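Local coordinates for solute-binding periplasmic protein of iron/siderophore ABC transporter (Yersinia pestis, PDB 6B2Y) that probably binds chelated iron in the periplasm and delivers it to an ABC transporter for uptake into the cell, at residues R64-V69 against K76-I81; S70-N75 against P174-L179. One frame throughout, in Å; residues are numbered along the deposited sequence.

Overall arrangement
Both contacts are buried and apolar, and neither has a hydrogen bond between its segments. Interaction 1 stays within one connection of the N-terminal parallel sheet, joining helix 66-70 to the loop that leads into strand 81-85. Interaction 2 joins the middle of that same connection, 70-75, to helix 168-182, which is far along the chain. Interaction 1 sets an aromatic ring against a proline and aliphatic groups; interaction 2 uses leucines and a methionine. They meet at Ala68, whose CB lies 3.6 Å from Leu179 CD1, and at a salt bridge, with Arg80 NH2 2.8 Å from Glu73 OE2. Arg80 also reaches the carbonyls of Val55 and Leu183.

Interaction 1 (R64-V69 against K76-I81); sequences RLFYAV and KPLDRI
Phe66 and Val69 push out from one side of a short helix into the loop at Pro77, Leu78 and Ile81. The contact lies inside a beta-alpha-beta crossover, between its helix and the loop returning to the sheet: strand 58-60 leads into helix 66-70, and the loop then comes back to strand 81-85, which lies parallel to strand 58-60 as its neighbour in the sheet. The receiving side is shaped by two type I turns in succession, Lys76 to Asp79 and Leu78 to Ile81. In the second, Ile81 N is bonded to Leu78 O at 3.2 Å, which bends the chain round as it enters the strand.

The main bump is the Phe66 ring. With CG anti to the backbone N (chi1 172°), its far end, CE1 and CZ, fits into a shallow hollow between Pro77 and Leu78. The two sides of that hollow differ. Pro77 runs alongside the phenylalanine in the same direction, and Pro77 O comes to the ring edge, in the plane, 3.8 Å from Phe66 CE1. Pro77 CB stands 4.2 Å from Phe66 CZ. Leu78 instead crosses Phe66 at about a right angle, bringing Leu78 CD2 obliquely to within 3.7 Å of Phe66 CE1. Phe88 and Tyr99 also meet this ring, Tyr99 in an edge-to-face arrangement, so the aromatic group sits in a larger hydrophobic cluster. A bound sodium ion is about 5 Å from the Phe66 side chain.

One helical turn further on, Val69 makes a second, smaller bump. Ile81 reaches toward it from the start of the strand, and both side chains also rest on Leu60 of strand 58-60. They meet tip to tip, with Val69 CG1 4.1 Å from Ile81 CD1.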
loop_
_atom_site.group_PDB
_atom_site.type_symbol
_atom_site.label_atom_id
_atom_site.label_comp_id
_atom_site.label_asym_id
_atom_site.label_seq_id
_atom_site.Cartn_x
_atom_site.Cartn_y
_atom_site.Cartn_z
ATOM N N ARG A 64 -7.984 -1.103 5.036
ATOM C CA ARG A 64 -6.811 -0.318 4.690
ATOM C C ARG A 64 -7.111 0.769 3.660
ATOM O O ARG A 64 -6.224 1.565 3.350
ATOM C CB ARG A 64 -5.695 -1.258 4.237
ATOM C CG ARG A 64 -5.064 -1.995 5.451
ATOM C CD ARG A 64 -4.176 -3.144 5.035
ATOM N NE ARG A 64 -4.951 -4.258 4.501
ATOM C CZ ARG A 64 -4.415 -5.349 3.960
ATOM N NH1 ARG A 64 -3.096 -5.476 3.876
ATOM N NH2 ARG A 64 -5.197 -6.317 3.503
ATOM N N LEU A 65 -8.352 0.874 3.178
ATOM C CA LEU A 65 -8.738 2.073 2.433
ATOM C C LEU A 65 -8.711 3.311 3.313
ATOM O O LEU A 65 -8.801 4.432 2.801
ATOM C CB LEU A 65 -10.123 1.879 1.800
ATOM C CG LEU A 65 -10.048 0.922 0.606
ATOM C CD1 LEU A 65 -11.427 0.554 0.058
ATOM C CD2 LEU A 65 -9.145 1.509 -0.500
ATOM N N PHE A 66 -8.566 3.140 4.628
ATOM C CA PHE A 66 -8.363 4.279 5.502
ATOM C C PHE A 66 -7.157 5.109 5.082
ATOM O O PHE A 66 -7.175 6.336 5.229
ATOM C CB PHE A 66 -8.202 3.800 6.945
ATOM C CG PHE A 66 -7.792 4.889 7.896
ATOM C CD1 PHE A 66 -8.649 5.939 8.173
ATOM C CD2 PHE A 66 -6.543 4.867 8.500
ATOM C CE1 PHE A 66 -8.273 6.948 9.041
ATOM C CE2 PHE A 66 -6.165 5.876 9.368
ATOM C CZ PHE A 66 -7.037 6.918 9.631
ATOM N N TYR A 67 -6.103 4.477 4.550
ATOM C CA TYR A 67 -4.951 5.266 4.113
ATOM C C TYR A 67 -5.388 6.322 3.109
ATOM O O TYR A 67 -5.008 7.492 3.216
ATOM C CB TYR A 67 -3.870 4.386 3.487
ATOM C CG TYR A 67 -3.372 3.242 4.327
ATOM C CD1 TYR A 67 -3.035 3.404 5.678
ATOM C CD2 TYR A 67 -3.200 1.984 3.754
ATOM C CE1 TYR A 67 -2.564 2.324 6.425
ATOM C CE2 TYR A 67 -2.742 0.909 4.494
ATOM C CZ TYR A 67 -2.425 1.091 5.829
ATOM O OH TYR A 67 -1.964 0.007 6.530
ATOM N N ALA A 68 -6.196 5.924 2.126
ATOM C CA ALA A 68 -6.615 6.871 1.097
ATOM C C ALA A 68 -7.529 7.937 1.675
ATOM O O ALA A 68 -7.378 9.127 1.372
ATOM C CB ALA A 68 -7.302 6.127 -0.052
ATOM N N VAL A 69 -8.454 7.534 2.547
ATOM C CA VAL A 69 -9.396 8.486 3.122
ATOM C C VAL A 69 -8.679 9.461 4.047
ATOM O O VAL A 69 -9.029 10.650 4.087
ATOM C CB VAL A 69 -10.529 7.717 3.830
ATOM C CG1 VAL A 69 -11.390 8.650 4.705
ATOM C CG2 VAL A 69 -11.384 7.018 2.805
ATOM N N LYS A 76 -9.100 15.661 11.220
ATOM C CA LYS A 76 -10.175 14.849 11.791
ATOM C C LYS A 76 -10.304 13.534 11.031
ATOM O O LYS A 76 -11.354 13.225 10.470
ATOM C CB LYS A 76 -11.490 15.629 11.794
ATOM C CG LYS A 76 -11.477 16.790 12.800
ATOM C CD LYS A 76 -12.454 17.896 12.412
ATOM C CE LYS A 76 -13.888 17.403 12.450
ATOM N NZ LYS A 76 -14.158 16.673 13.718
ATOM N N PRO A 77 -9.259 12.699 11.064
ATOM C CA PRO A 77 -9.232 11.507 10.195
ATOM C C PRO A 77 -10.346 10.512 10.453
ATOM O O PRO A 77 -10.750 9.793 9.531
ATOM C CB PRO A 77 -7.862 10.890 10.510
ATOM C CG PRO A 77 -7.523 11.414 11.899
ATOM C CD PRO A 77 -8.031 12.818 11.866
ATOM N N LEU A 78 -10.853 10.423 11.682
ATOM C CA LEU A 78 -11.808 9.374 12.026
ATOM C C LEU A 78 -13.242 9.858 12.083
ATOM O O LEU A 78 -14.154 9.039 12.238
ATOM C CB LEU A 78 -11.427 8.744 13.373
ATOM C CG LEU A 78 -10.037 8.106 13.363
ATOM C CD1 LEU A 78 -9.662 7.546 14.717
ATOM C CD2 LEU A 78 -9.950 7.022 12.290
ATOM N N ASP A 79 -13.458 11.164 11.928
ATOM C CA ASP A 79 -14.748 11.786 12.213
ATOM C C ASP A 79 -15.904 11.171 11.420
ATOM O O ASP A 79 -17.034 11.098 11.921
ATOM C CB ASP A 79 -14.634 13.282 11.927
ATOM C CG ASP A 79 -15.497 14.121 12.820
ATOM O OD1 ASP A 79 -14.967 14.626 13.836
ATOM O OD2 ASP A 79 -16.690 14.307 12.481
ATOM N N ARG A 80 -15.668 10.757 10.171
ATOM C CA ARG A 80 -16.752 10.288 9.317
ATOM C C ARG A 80 -16.751 8.781 9.107
ATOM O O ARG A 80 -17.553 8.287 8.317
ATOM C CB ARG A 80 -16.707 10.976 7.949
ATOM C CG ARG A 80 -16.829 12.469 8.007
ATOM C CD ARG A 80 -17.203 13.026 6.640
ATOM N NE ARG A 80 -16.032 13.125 5.773
ATOM C CZ ARG A 80 -16.095 13.423 4.477
ATOM N NH1 ARG A 80 -17.276 13.626 3.905
ATOM N NH2 ARG A 80 -14.975 13.497 3.761
ATOM N N ILE A 81 -15.870 8.044 9.776
ATOM C CA ILE A 81 -15.819 6.590 9.649
ATOM C C ILE A 81 -16.808 5.975 10.630
ATOM O O ILE A 81 -16.588 6.019 11.841
ATOM C CB ILE A 81 -14.411 6.042 9.906
ATOM C CG1 ILE A 81 -13.384 6.788 9.064
ATOM C CG2 ILE A 81 -14.394 4.552 9.620
ATOM C CD1 ILE A 81 -13.712 6.811 7.603
#

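Interaction 2 (S70-N75 against P174-L179)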
loop_
_atom_site.group_PDB
_atom_site.type_symbol
_atom_site.label_atom_id
_atom_site.label_comp_id
_atom_site.label_asym_id
_atom_site.label_seq_id
_atom_site.Cartn_x
_atom_site.Cartn_y
_atom_site.Cartn_z
ATOM N N SER A 70 -7.638 9.002 4.752
ATOM C CA SER A 70 -6.891 9.880 5.655
ATOM C C SER A 70 -6.313 11.099 4.937
ATOM O O SER A 70 -6.167 12.166 5.557
ATOM C CB SER A 70 -5.770 9.102 6.344
ATOM O OG SER A 70 -4.670 8.865 5.465
ATOM N N LEU A 71 -5.974 10.973 3.643
ATOM C CA LEU A 71 -5.401 12.099 2.909
ATOM C C LEU A 71 -6.401 13.219 2.661
ATOM O O LEU A 71 -5.988 14.322 2.283
ATOM C CB LEU A 71 -4.838 11.621 1.564
ATOM C CG LEU A 71 -3.694 10.607 1.678
ATOM C CD1 LEU A 71 -3.411 9.971 0.318
ATOM C CD2 LEU A 71 -2.426 11.241 2.248
ATOM N N LEU A 72 -7.697 12.972 2.862
ATOM C CA LEU A 72 -8.734 13.950 2.568
ATOM C C LEU A 72 -9.319 14.590 3.813
ATOM O O LEU A 72 -10.003 15.617 3.699
ATOM C CB LEU A 72 -9.880 13.300 1.777
ATOM C CG LEU A 72 -9.453 12.584 0.498
ATOM C CD1 LEU A 72 -10.628 11.899 -0.216
ATOM C CD2 LEU A 72 -8.721 13.550 -0.431
ATOM N N GLU A 73 -9.063 14.015 4.986
ATOM C CA GLU A 73 -9.795 14.337 6.206
ATOM C C GLU A 73 -9.071 15.318 7.116
ATOM O O GLU A 73 -9.624 15.686 8.159
ATOM C CB GLU A 73 -10.091 13.048 6.971
ATOM C CG GLU A 73 -11.049 12.144 6.221
ATOM C CD GLU A 73 -12.382 12.810 5.951
ATOM O OE1 GLU A 73 -13.344 12.553 6.722
ATOM O OE2 GLU A 73 -12.469 13.587 4.963
ATOM N N GLY A 74 -7.854 15.730 6.759
ATOM C CA GLY A 74 -7.154 16.753 7.526
ATOM C C GLY A 74 -6.906 16.335 8.971
ATOM O O GLY A 74 -6.433 15.228 9.261
ATOM N N ASN A 75 -7.236 17.250 9.887
ATOM C CA ASN A 75 -7.113 17.119 11.338
ATOM C C ASN A 75 -8.139 16.192 11.972
ATOM O O ASN A 75 -8.071 15.980 13.192
ATOM C CB ASN A 75 -7.263 18.495 11.985
ATOM C CG ASN A 75 -6.068 19.373 11.749
ATOM O OD1 ASN A 75 -4.960 18.884 11.501
ATOM N ND2 ASN A 75 -6.278 20.686 11.821
ATOM N N PRO A 174 -6.432 8.716 -10.527
ATOM C CA PRO A 174 -7.892 8.655 -10.715
ATOM C C PRO A 174 -8.631 8.238 -9.456
ATOM O O PRO A 174 -9.698 8.789 -9.178
ATOM C CB PRO A 174 -8.054 7.625 -11.839
ATOM C CG PRO A 174 -6.825 7.792 -12.672
ATOM C CD PRO A 174 -5.721 8.005 -11.612
ATOM N N SER A 175 -8.111 7.258 -8.699
ATOM C CA SER A 175 -8.823 6.832 -7.493
ATOM C C SER A 175 -8.920 7.968 -6.482
ATOM O O SER A 175 -9.941 8.120 -5.801
ATOM C CB SER A 175 -8.125 5.631 -6.853
ATOM O OG SER A 175 -8.270 4.472 -7.653
ATOM N N MET A 176 -7.859 8.770 -6.353
ATOM C CA MET A 176 -7.921 9.885 -5.407
ATOM C C MET A 176 -8.878 10.972 -5.880
ATOM O O MET A 176 -9.582 11.575 -5.064
ATOM C CB MET A 176 -6.525 10.482 -5.168
ATOM C CG MET A 176 -5.542 9.604 -4.390
ATOM S SD MET A 176 -6.200 9.043 -2.792
ATOM C CE MET A 176 -6.531 10.640 -2.026
ATOM N N ARG A 177 -8.930 11.253 -7.192
ATOM C CA ARG A 177 -9.908 12.235 -7.655
ATOM C C ARG A 177 -11.325 11.744 -7.380
ATOM O O ARG A 177 -12.173 12.502 -6.879
ATOM C CB ARG A 177 -9.730 12.531 -9.153
ATOM C CG ARG A 177 -10.734 13.595 -9.662
ATOM C CD ARG A 177 -10.464 14.035 -11.125
ATOM N NE ARG A 177 -9.128 14.617 -11.261
ATOM C CZ ARG A 177 -8.080 13.955 -11.751
ATOM N NH1 ARG A 177 -8.206 12.707 -12.178
ATOM N NH2 ARG A 177 -6.891 14.539 -11.807
ATOM N N LEU A 178 -11.584 10.466 -7.669
ATOM C CA LEU A 178 -12.894 9.870 -7.413
ATOM C C LEU A 178 -13.282 9.949 -5.935
ATOM O O LEU A 178 -14.435 10.264 -5.598
ATOM C CB LEU A 178 -12.885 8.413 -7.884
ATOM C CG LEU A 178 -13.997 7.504 -7.377
ATOM C CD1 LEU A 178 -15.308 7.914 -8.047
ATOM C CD2 LEU A 178 -13.623 6.079 -7.762
ATOM N N LEU A 179 -12.355 9.613 -5.036
ATOM C CA LEU A 179 -12.639 9.737 -3.606
ATOM C C LEU A 179 -12.919 11.185 -3.223
ATOM O O LEU A 179 -13.820 11.458 -2.417
ATOM C CB LEU A 179 -11.471 9.192 -2.776
ATOM C CG LEU A 179 -11.412 7.669 -2.692
ATOM C CD1 LEU A 179 -10.146 7.168 -1.969
ATOM C CD2 LEU A 179 -12.677 7.117 -2.023
#
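Leu71 and Leu72 come up to helix 168-182 with backbones well apart, the CA of Leu71 lying 9.0 Å from that of Met176 and the CA of Leu72 8.4 Å from that of Leu179. The gap is spanned by side chains, one of which reaches the helix backbone. The contact belongs to the N-terminal parallel alpha/beta sheet domain: the loop after helix 66-70 lies within a beta-alpha-beta crossover, while helix 168-182 follows strand 159-162 at one margin of the sheet.

Met176 supplies the knob. Its chain folds back on itself at chi2 (-54°) and chi3 (-58°), which carries the terminal methyl into the notch between the two leucines. There Met176 CE is 4.0 Å from Leu71 CD1, the two side chains crossing at about a right angle. Leu72 meets the same methyl differently, sliding past in the opposite direction with Leu72 CD2 also 4.0 Å from Met176 CE.

The leucines find further cover outside this helix. Leu71 packs on Leu367 and Phe371 of helix 360-371, and Leu72 touches Gln188 and Ala189 of helix 186-207. Leu72 is thus forked over two residues of helix 168-182, since its other branch passes across Leu179, close to the backbone, placing Leu72 CD1 3.8 Å from Leu179 CB and equally far from Leu179 C.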